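Dehydrogenase (PDB 3UOE) is probably an oxidoreductase of the LDH2/MDH2 family, whose members include malate and L-lactate dehydrogenases. Local coordinates at residues Leu100-Glu105 with Pro110-Asp115; Arg118-Ile123 with Ala130-Arg135; Ala150-Leu155 with Gly190-Leu195. One frame throughout, in Å; residues are numbered along the deposited sequence.

Contact 1: residues Leu100-Glu105 with Pro110-Asp115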
loop_
_atom_site.group_PDB
_atom_site.type_symbol
_atom_site.label_atom_id
_atom_site.label_comp_id
_atom_site.label_asym_id
_atom_site.label_seq_id
_atom_site.Cartn_x
_atom_site.Cartn_y
_atom_site.Cartn_z
ATOM N N LEU A 100 -15.752 -1.155 12.172
ATOM C CA LEU A 100 -15.874 -0.290 13.341
ATOM C C LEU A 100 -15.668 1.165 12.925
ATOM O O LEU A 100 -14.602 1.539 12.433
ATOM C CB LEU A 100 -14.819 -0.656 14.385
ATOM C CG LEU A 100 -15.078 -0.581 15.895
ATOM C CD1 LEU A 100 -13.887 0.090 16.580
ATOM C CD2 LEU A 100 -16.364 0.115 16.276
ATOM N N SER A 101 -16.694 1.979 13.130
ATOM C CA SER A 101 -16.599 3.412 12.911
ATOM C C SER A 101 -16.275 4.116 14.223
ATOM O O SER A 101 -17.010 3.983 15.201
ATOM C CB SER A 101 -17.922 3.940 12.362
ATOM O OG SER A 101 -17.855 5.337 12.195
ATOM N N VAL A 102 -15.180 4.865 14.251
ATOM C CA VAL A 102 -14.741 5.496 15.490
ATOM C C VAL A 102 -14.756 7.008 15.379
ATOM O O VAL A 102 -14.129 7.588 14.496
ATOM C CB VAL A 102 -13.306 5.040 15.920
ATOM C CG1 VAL A 102 -12.909 5.677 17.251
ATOM C CG2 VAL A 102 -13.224 3.537 16.023
ATOM N N ASP A 103 -15.494 7.641 16.277
ATOM C CA ASP A 103 -15.368 9.073 16.497
ATOM C C ASP A 103 -14.313 9.276 17.583
ATOM O O ASP A 103 -14.511 8.864 18.724
ATOM C CB ASP A 103 -16.711 9.658 16.936
ATOM C CG ASP A 103 -16.631 11.140 17.246
ATOM O OD1 ASP A 103 -15.510 11.694 17.282
ATOM O OD2 ASP A 103 -17.698 11.756 17.450
ATOM N N GLY A 104 -13.194 9.901 17.222
ATOM C CA GLY A 104 -12.082 10.098 18.143
ATOM C C GLY A 104 -12.376 11.036 19.302
ATOM O O GLY A 104 -11.671 11.013 20.319
ATOM N N GLU A 105 -13.416 11.856 19.157
ATOM C CA GLU A 105 -13.804 12.815 20.194
ATOM C C GLU A 105 -12.645 13.730 20.572
ATOM O O GLU A 105 -12.511 14.128 21.729
ATOM C CB GLU A 105 -14.357 12.099 21.444
ATOM C CG GLU A 105 -15.690 11.354 21.210
ATOM C CD GLU A 105 -16.157 10.520 22.409
ATOM O OE1 GLU A 105 -15.531 10.593 23.494
ATOM O OE2 GLU A 105 -17.159 9.779 22.265
ATOM N N PRO A 110 -2.719 8.072 19.642
ATOM C CA PRO A 110 -2.324 6.729 20.085
ATOM C C PRO A 110 -3.322 6.102 21.062
ATOM O O PRO A 110 -3.507 4.885 21.055
ATOM C CB PRO A 110 -0.985 6.971 20.786
ATOM C CG PRO A 110 -0.458 8.197 20.162
ATOM C CD PRO A 110 -1.645 9.059 19.836
ATOM N N VAL A 111 -3.943 6.923 21.900
ATOM C CA VAL A 111 -4.940 6.419 22.847
ATOM C C VAL A 111 -6.161 5.891 22.098
ATOM O O VAL A 111 -6.746 4.867 22.468
ATOM C CB VAL A 111 -5.403 7.519 23.830
ATOM C CG1 VAL A 111 -6.529 7.005 24.738
ATOM C CG2 VAL A 111 -4.215 8.047 24.647
ATOM N N VAL A 112 -6.555 6.609 21.053
ATOM C CA VAL A 112 -7.745 6.240 20.305
ATOM C C VAL A 112 -7.430 5.028 19.431
ATOM O O VAL A 112 -8.221 4.099 19.348
ATOM C CB VAL A 112 -8.275 7.421 19.443
ATOM C CG1 VAL A 112 -9.277 6.921 18.398
ATOM C CG2 VAL A 112 -8.914 8.496 20.333
HETATM N N MSE A 113 -6.258 5.043 18.802
HETATM C CA MSE A 113 -5.812 3.929 17.974
HETATM C C MSE A 113 -5.723 2.614 18.764
HETATM O O MSE A 113 -6.264 1.590 18.338
HETATM C CB MSE A 113 -4.459 4.254 17.327
HETATM C CG MSE A 113 -3.889 3.149 16.467
HETATM SE SE MSE A 113 -5.060 2.639 14.965
HETATM C CE MSE A 113 -4.599 4.093 13.715
HETATM N N MSE A 114 -5.043 2.639 19.910
HETATM C CA MSE A 114 -4.851 1.411 20.685
HETATM C C MSE A 114 -6.165 0.868 21.247
HETATM O O MSE A 114 -6.333 -0.333 21.419
HETATM C CB MSE A 114 -3.805 1.596 21.796
HETATM C CG MSE A 114 -2.374 1.771 21.275
HETATM SE SE MSE A 114 -1.780 0.296 20.113
HETATM C CE MSE A 114 -1.854 -1.169 21.399
ATOM N N ASP A 115 -7.111 1.754 21.521
ATOM C CA ASP A 115 -8.398 1.300 22.018
ATOM C C ASP A 115 -9.186 0.638 20.889
ATOM O O ASP A 115 -9.823 -0.405 21.083
ATOM C CB ASP A 115 -9.189 2.450 22.647
ATOM C CG ASP A 115 -10.286 1.952 23.562
ATOM O OD1 ASP A 115 -9.977 1.577 24.714
ATOM O OD2 ASP A 115 -11.454 1.917 23.118
#

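Contact 2: residues Arg118-Ile123 with Ala130-Arg135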
loop_
_atom_site.group_PDB
_atom_site.type_symbol
_atom_site.label_atom_id
_atom_site.label_comp_id
_atom_site.label_asym_id
_atom_site.label_seq_id
_atom_site.Cartn_x
_atom_site.Cartn_y
_atom_site.Cartn_z
ATOM N N ARG A 118 -7.891 -2.800 20.422
ATOM C CA ARG A 118 -8.397 -3.731 21.425
ATOM C C ARG A 118 -9.802 -4.203 21.061
ATOM O O ARG A 118 -10.112 -5.393 21.130
ATOM C CB ARG A 118 -8.410 -3.077 22.803
ATOM C CG ARG A 118 -9.253 -3.824 23.838
ATOM C CD ARG A 118 -9.388 -3.029 25.147
ATOM N NE ARG A 118 -10.274 -1.867 25.026
ATOM C CZ ARG A 118 -11.598 -1.927 25.125
ATOM N NH1 ARG A 118 -12.192 -3.092 25.339
ATOM N NH2 ARG A 118 -12.327 -0.825 25.001
ATOM N N VAL A 119 -10.646 -3.257 20.665
ATOM C CA VAL A 119 -12.028 -3.552 20.322
ATOM C C VAL A 119 -12.135 -4.380 19.033
ATOM O O VAL A 119 -12.882 -5.350 18.964
ATOM C CB VAL A 119 -12.847 -2.248 20.185
ATOM C CG1 VAL A 119 -14.232 -2.536 19.581
ATOM C CG2 VAL A 119 -12.958 -1.538 21.542
ATOM N N THR A 120 -11.384 -4.008 18.008
ATOM C CA THR A 120 -11.481 -4.742 16.756
ATOM C C THR A 120 -10.900 -6.144 16.886
ATOM O O THR A 120 -11.421 -7.083 16.297
ATOM C CB THR A 120 -10.830 -3.996 15.573
ATOM O OG1 THR A 120 -9.446 -3.766 15.855
ATOM C CG2 THR A 120 -11.527 -2.677 15.346
ATOM N N ARG A 121 -9.835 -6.285 17.668
ATOM C CA ARG A 121 -9.202 -7.588 17.862
ATOM C C ARG A 121 -10.167 -8.647 18.424
ATOM O O ARG A 121 -10.085 -9.824 18.066
ATOM C CB ARG A 121 -7.968 -7.463 18.763
ATOM C CG ARG A 121 -7.179 -8.749 18.864
ATOM C CD ARG A 121 -6.006 -8.655 19.825
ATOM N NE ARG A 121 -5.372 -9.962 19.991
ATOM C CZ ARG A 121 -4.445 -10.235 20.907
ATOM N NH1 ARG A 121 -4.043 -9.291 21.748
ATOM N NH2 ARG A 121 -3.925 -11.456 20.987
ATOM N N ARG A 122 -11.073 -8.219 19.300
ATOM C CA ARG A 122 -12.047 -9.116 19.913
ATOM C C ARG A 122 -12.909 -9.838 18.871
ATOM O O ARG A 122 -13.267 -11.002 19.035
ATOM C CB ARG A 122 -12.941 -8.326 20.874
ATOM C CG ARG A 122 -12.235 -7.914 22.159
ATOM C CD ARG A 122 -12.688 -6.539 22.655
ATOM N NE ARG A 122 -13.956 -6.581 23.382
ATOM C CZ ARG A 122 -14.612 -5.502 23.811
ATOM N NH1 ARG A 122 -14.126 -4.287 23.583
ATOM N NH2 ARG A 122 -15.760 -5.635 24.470
ATOM N N ILE A 123 -13.221 -9.125 17.797
ATOM C CA ILE A 123 -14.119 -9.581 16.746
ATOM C C ILE A 123 -13.449 -10.561 15.763
ATOM O O ILE A 123 -14.117 -11.391 15.135
ATOM C CB ILE A 123 -14.705 -8.333 16.011
ATOM C CG1 ILE A 123 -16.122 -8.046 16.496
ATOM C CG2 ILE A 123 -14.652 -8.461 14.497
ATOM C CD1 ILE A 123 -16.180 -7.527 17.909
ATOM N N ALA A 130 -11.085 -7.398 9.987
ATOM C CA ALA A 130 -11.865 -6.296 10.528
ATOM C C ALA A 130 -11.169 -4.968 10.291
ATOM O O ALA A 130 -9.950 -4.907 10.136
ATOM C CB ALA A 130 -12.131 -6.497 12.009
ATOM N N ILE A 131 -11.951 -3.902 10.269
ATOM C CA ILE A 131 -11.397 -2.582 10.049
ATOM C C ILE A 131 -11.980 -1.569 11.021
ATOM O O ILE A 131 -13.175 -1.583 11.303
ATOM C CB ILE A 131 -11.667 -2.100 8.609
ATOM C CG1 ILE A 131 -11.053 -0.716 8.384
ATOM C CG2 ILE A 131 -13.179 -2.106 8.323
ATOM C CD1 ILE A 131 -10.848 -0.355 6.903
ATOM N N ALA A 132 -11.121 -0.699 11.533
ATOM C CA ALA A 132 -11.558 0.463 12.280
ATOM C C ALA A 132 -11.200 1.744 11.512
ATOM O O ALA A 132 -10.044 1.958 11.108
ATOM C CB ALA A 132 -10.947 0.465 13.687
ATOM N N ALA A 133 -12.211 2.576 11.290
ATOM C CA ALA A 133 -12.046 3.811 10.547
ATOM C C ALA A 133 -12.270 4.982 11.489
ATOM O O ALA A 133 -13.388 5.210 11.956
ATOM C CB ALA A 133 -13.016 3.862 9.371
ATOM N N ILE A 134 -11.195 5.721 11.750
ATOM C CA ILE A 134 -11.167 6.755 12.780
ATOM C C ILE A 134 -11.204 8.158 12.202
ATOM O O ILE A 134 -10.492 8.465 11.248
ATOM C CB ILE A 134 -9.872 6.650 13.632
ATOM C CG1 ILE A 134 -9.724 5.252 14.238
ATOM C CG2 ILE A 134 -9.838 7.727 14.708
ATOM C CD1 ILE A 134 -8.286 4.898 14.574
ATOM N N ARG A 135 -12.032 9.008 12.798
ATOM C CA ARG A 135 -12.073 10.423 12.465
ATOM C C ARG A 135 -11.958 11.201 13.768
ATOM O O ARG A 135 -12.042 10.616 14.847
ATOM C CB ARG A 135 -13.380 10.783 11.745
ATOM C CG ARG A 135 -14.622 10.697 12.627
ATOM C CD ARG A 135 -15.903 10.679 11.799
ATOM N NE ARG A 135 -17.102 10.701 12.630
ATOM C CZ ARG A 135 -17.705 9.618 13.125
ATOM N NH1 ARG A 135 -17.224 8.401 12.881
ATOM N NH2 ARG A 135 -18.792 9.752 13.879
#

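Contact 3: residues Ala150-Leu155 with Gly190-Leu195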
loop_
_atom_site.group_PDB
_atom_site.type_symbol
_atom_site.label_atom_id
_atom_site.label_comp_id
_atom_site.label_asym_id
_atom_site.label_seq_id
_atom_site.Cartn_x
_atom_site.Cartn_y
_atom_site.Cartn_z
ATOM N N ALA A 150 0.361 -5.047 16.554
ATOM C CA ALA A 150 -0.491 -6.059 15.952
ATOM C C ALA A 150 0.336 -7.319 15.693
ATOM O O ALA A 150 -0.077 -8.431 16.036
ATOM C CB ALA A 150 -1.104 -5.530 14.654
ATOM N N ALA A 151 1.514 -7.134 15.102
ATOM C CA ALA A 151 2.365 -8.263 14.737
ATOM C C ALA A 151 2.823 -9.035 15.969
ATOM O O ALA A 151 2.916 -10.261 15.937
ATOM C CB ALA A 151 3.566 -7.805 13.901
ATOM N N ARG A 152 3.096 -8.327 17.058
ATOM C CA ARG A 152 3.543 -9.001 18.266
ATOM C C ARG A 152 2.423 -9.854 18.859
ATOM O O ARG A 152 2.680 -10.891 19.471
ATOM C CB ARG A 152 4.100 -8.011 19.293
ATOM C CG ARG A 152 5.501 -7.510 18.948
ATOM C CD ARG A 152 6.214 -6.977 20.172
ATOM N NE ARG A 152 7.198 -5.955 19.832
ATOM C CZ ARG A 152 8.041 -5.409 20.705
ATOM N NH1 ARG A 152 8.033 -5.803 21.975
ATOM N NH2 ARG A 152 8.902 -4.476 20.308
ATOM N N ASP A 153 1.186 -9.414 18.654
ATOM C CA ASP A 153 0.012 -10.175 19.057
ATOM C C ASP A 153 -0.313 -11.265 18.048
ATOM O O ASP A 153 -1.374 -11.883 18.112
ATOM C CB ASP A 153 -1.198 -9.246 19.221
ATOM C CG ASP A 153 -1.189 -8.501 20.555
ATOM O OD1 ASP A 153 -0.555 -8.990 21.516
ATOM O OD2 ASP A 153 -1.824 -7.427 20.644
ATOM N N GLY A 154 0.598 -11.493 17.107
ATOM C CA GLY A 154 0.413 -12.548 16.130
ATOM C C GLY A 154 -0.610 -12.208 15.064
ATOM O O GLY A 154 -1.128 -13.093 14.394
ATOM N N LEU A 155 -0.899 -10.920 14.899
ATOM C CA LEU A 155 -1.832 -10.480 13.864
ATOM C C LEU A 155 -1.142 -9.738 12.722
ATOM O O LEU A 155 -0.053 -9.200 12.882
ATOM C CB LEU A 155 -2.915 -9.591 14.470
ATOM C CG LEU A 155 -3.757 -10.237 15.566
ATOM C CD1 LEU A 155 -4.527 -9.167 16.348
ATOM C CD2 LEU A 155 -4.691 -11.308 14.988
ATOM N N GLY A 190 10.738 -14.797 15.520
ATOM C CA GLY A 190 11.090 -13.836 16.541
ATOM C C GLY A 190 10.595 -12.472 16.115
ATOM O O GLY A 190 9.406 -12.164 16.229
ATOM N N HIS A 191 11.510 -11.664 15.596
ATOM C CA HIS A 191 11.205 -10.290 15.236
ATOM C C HIS A 191 10.255 -10.193 14.049
ATOM O O HIS A 191 10.474 -10.825 13.010
ATOM C CB HIS A 191 12.502 -9.532 14.956
ATOM C CG HIS A 191 13.489 -9.617 16.075
ATOM N ND1 HIS A 191 13.444 -8.782 17.170
ATOM C CD2 HIS A 191 14.532 -10.456 16.283
ATOM C CE1 HIS A 191 14.424 -9.092 18.000
ATOM N NE2 HIS A 191 15.098 -10.107 17.485
ATOM N N PRO A 192 9.200 -9.381 14.198
ATOM C CA PRO A 192 8.173 -9.256 13.162
ATOM C C PRO A 192 8.631 -8.427 11.967
ATOM O O PRO A 192 9.443 -7.514 12.106
ATOM C CB PRO A 192 7.019 -8.531 13.879
ATOM C CG PRO A 192 7.489 -8.242 15.275
ATOM C CD PRO A 192 8.958 -8.483 15.340
ATOM N N PHE A 193 8.097 -8.755 10.797
ATOM C CA PHE A 193 8.205 -7.888 9.639
ATOM C C PHE A 193 7.434 -6.596 9.943
ATOM O O PHE A 193 6.253 -6.638 10.292
ATOM C CB PHE A 193 7.613 -8.583 8.414
ATOM C CG PHE A 193 7.428 -7.672 7.226
ATOM C CD1 PHE A 193 6.263 -6.917 7.086
ATOM C CD2 PHE A 193 8.411 -7.574 6.248
ATOM C CE1 PHE A 193 6.084 -6.074 5.987
ATOM C CE2 PHE A 193 8.243 -6.740 5.136
ATOM C CZ PHE A 193 7.079 -5.983 5.007
ATOM N N VAL A 194 8.107 -5.458 9.841
ATOM C CA VAL A 194 7.467 -4.180 10.153
ATOM C C VAL A 194 7.815 -3.109 9.120
ATOM O O VAL A 194 8.908 -2.547 9.140
ATOM C CB VAL A 194 7.827 -3.659 11.581
ATOM C CG1 VAL A 194 7.169 -2.309 11.836
ATOM C CG2 VAL A 194 7.408 -4.668 12.650
ATOM N N LEU A 195 6.867 -2.838 8.225
ATOM C CA LEU A 195 7.035 -1.829 7.188
ATOM C C LEU A 195 6.280 -0.565 7.571
ATOM O O LEU A 195 5.124 -0.639 7.979
ATOM C CB LEU A 195 6.493 -2.348 5.859
ATOM C CG LEU A 195 6.580 -1.401 4.659
ATOM C CD1 LEU A 195 8.034 -1.194 4.227
ATOM C CD2 LEU A 195 5.737 -1.930 3.502
#

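Contact 1: residues Leu100-Glu105 with Pro110-Asp115
V102 and G104, on the strand L100-E105, meet V112, on the first turns of the helix that carries P110-D115, and the backbones come nearest where the CA atoms of G104 and V112 stand 6.2 Å apart. E105, just past this point, has positive phi. The helical segment is regular, with M114 N bonded to P110 O and D115 N to V111 O.

V112 carries the whole helical side of the contact, and its two methyl groups divide the work. CG1, anti to the backbone N (chi1 165°), lies 4.0 Å from V102 CG1, the methyl that is likewise anti to its own backbone N. The two side chains pass in opposing directions, and one methyl of each makes the touch. The other methyl, V112 CG2, rests against backbone, 3.7 Å from G104 O, with the CA of G104 slightly farther at 4.2 Å. No hydrogen bond crosses between the segments; the touch is one of van der Waals contact between buried groups.

A local turn at D103-E105 is held by the aspartate side chain. D103 OD1 accepts the N-H of E105 N at 2.8 Å, forming an Asx turn, and the donor approaches from above the carboxylate plane, 44° out of it. The same oxygen takes a second hydrogen bond from N136 ND2, which ties the turn to the neighbouring strand. Both valines also touch I134 on that strand, continuing the apolar layer under the helix.

Strand 99-105 is followed by a short connection, and the start of helix 109-127 packs back on the sheet. This is the first half of the right-handed beta-alpha-beta crossover formed with strand 129-137, a compact illustration of how a helix is laid on a sheet.

Contact 2: residues Arg118-Ile123 with Ala130-Arg135
T120 reaches from the helix toward A132 on the strand A130-R135, which runs back nearly antiparallel to the helix; the axes of the two short segments make 159° and approach to 8.4 Å. From CB the threonine forks. Its methyl CG2, anti to the carbonyl carbon, takes the branch facing the sheet and ends 3.6 Å from A132 CB; it also comes within 4.5 Å of the carbonyl carbon of I131. The hydroxyl takes the other branch, placed by chi1 of 59° between the backbone N and the carbonyl carbon. From there OG1 turns back onto its own helix, hydrogen-bonded to A116 O and more weakly to M117 O.

One turn along, I123 adds a second apolar touch. Its CG2 methyl lies 4.1 Å from A130 CB, while its longer branch turns off from the strand. A130 and A132 both direct their methyls at the helix, whereas the intervening I131 faces the other side of the sheet and packs on L129 of the second subunit.

No hydrogen bond links helix and strand here, and the chemistry is divided within a single residue: T120 gives the sheet its methyl and keeps its hydroxyl satisfied by the helix backbone. A buried polar group is thus accommodated at an apolar interface lined on the strand side by the small methyls of A130 and A132.

Contact 3: residues Ala150-Leu155 with Gly190-Leu195
A151, in the last turn of its helix, faces P192, just ahead of the strand that begins at F193, and their CA atoms, 6.1 Å apart, mark the nearest approach of the backbones. The alanine methyl points at the pyrrolidine ring: A151 CB lies 3.5 Å from P192 CB and 4.2 Å from P192 CG, so it sits against one corner of the ring. R152 adds the aliphatic part of its chain, a chi1 of -76° setting R152 CG beside the ring, 4.2 Å from P192 CG. NH2 at its far end forms a long, weak ion pair with E148 OE1 on the same helix.

Directly after these residues the helix stops in a Schellman motif. L155 N bonds to A150 O and G154 N to A151 O, both at 2.9 Å, with G154 at the positive phi of 75° that glycine readily adopts. Within the turn, D153, the first residue to leave helical angles, makes a salt bridge to R121 of helix 109-127. On the other segment, the carbonyl of P192 accepts a hydrogen bond from R330, and F193 packs on L258 of the second subunit.

Across the two segments there is neither a hydrogen bond nor a charge pair. The proline ring is the central piece, met by an alanine methyl and by the hydrocarbon stem of an arginine that is itself exposed. A charged residue thus contributes carbon surface here, and the contact places no polar demand across the two segments.

How the contacts relate
Read from the N terminus, the three contacts follow in series, and none nests in or crosses another. Contact 1 closes the short connection from strand 99-105 into helix 109-127; contact 2 closes the return from that helix into strand 129-137. They share the helix, and the two strands are parallel neighbours, joined where G104 N probably bonds to R135 O. Contact 3 spans a longer loop, bringing the end of helix 144-152 to the entrance of strand 193-197, an outermost strand of the same mixed sheet. Contacts 2 and 3 touch through R121, whose stem packs on L155, whereas contact 1 stays about 6 Å from contact 3 at the nearest atoms. Contacts 2 and 3 also reach the second subunit.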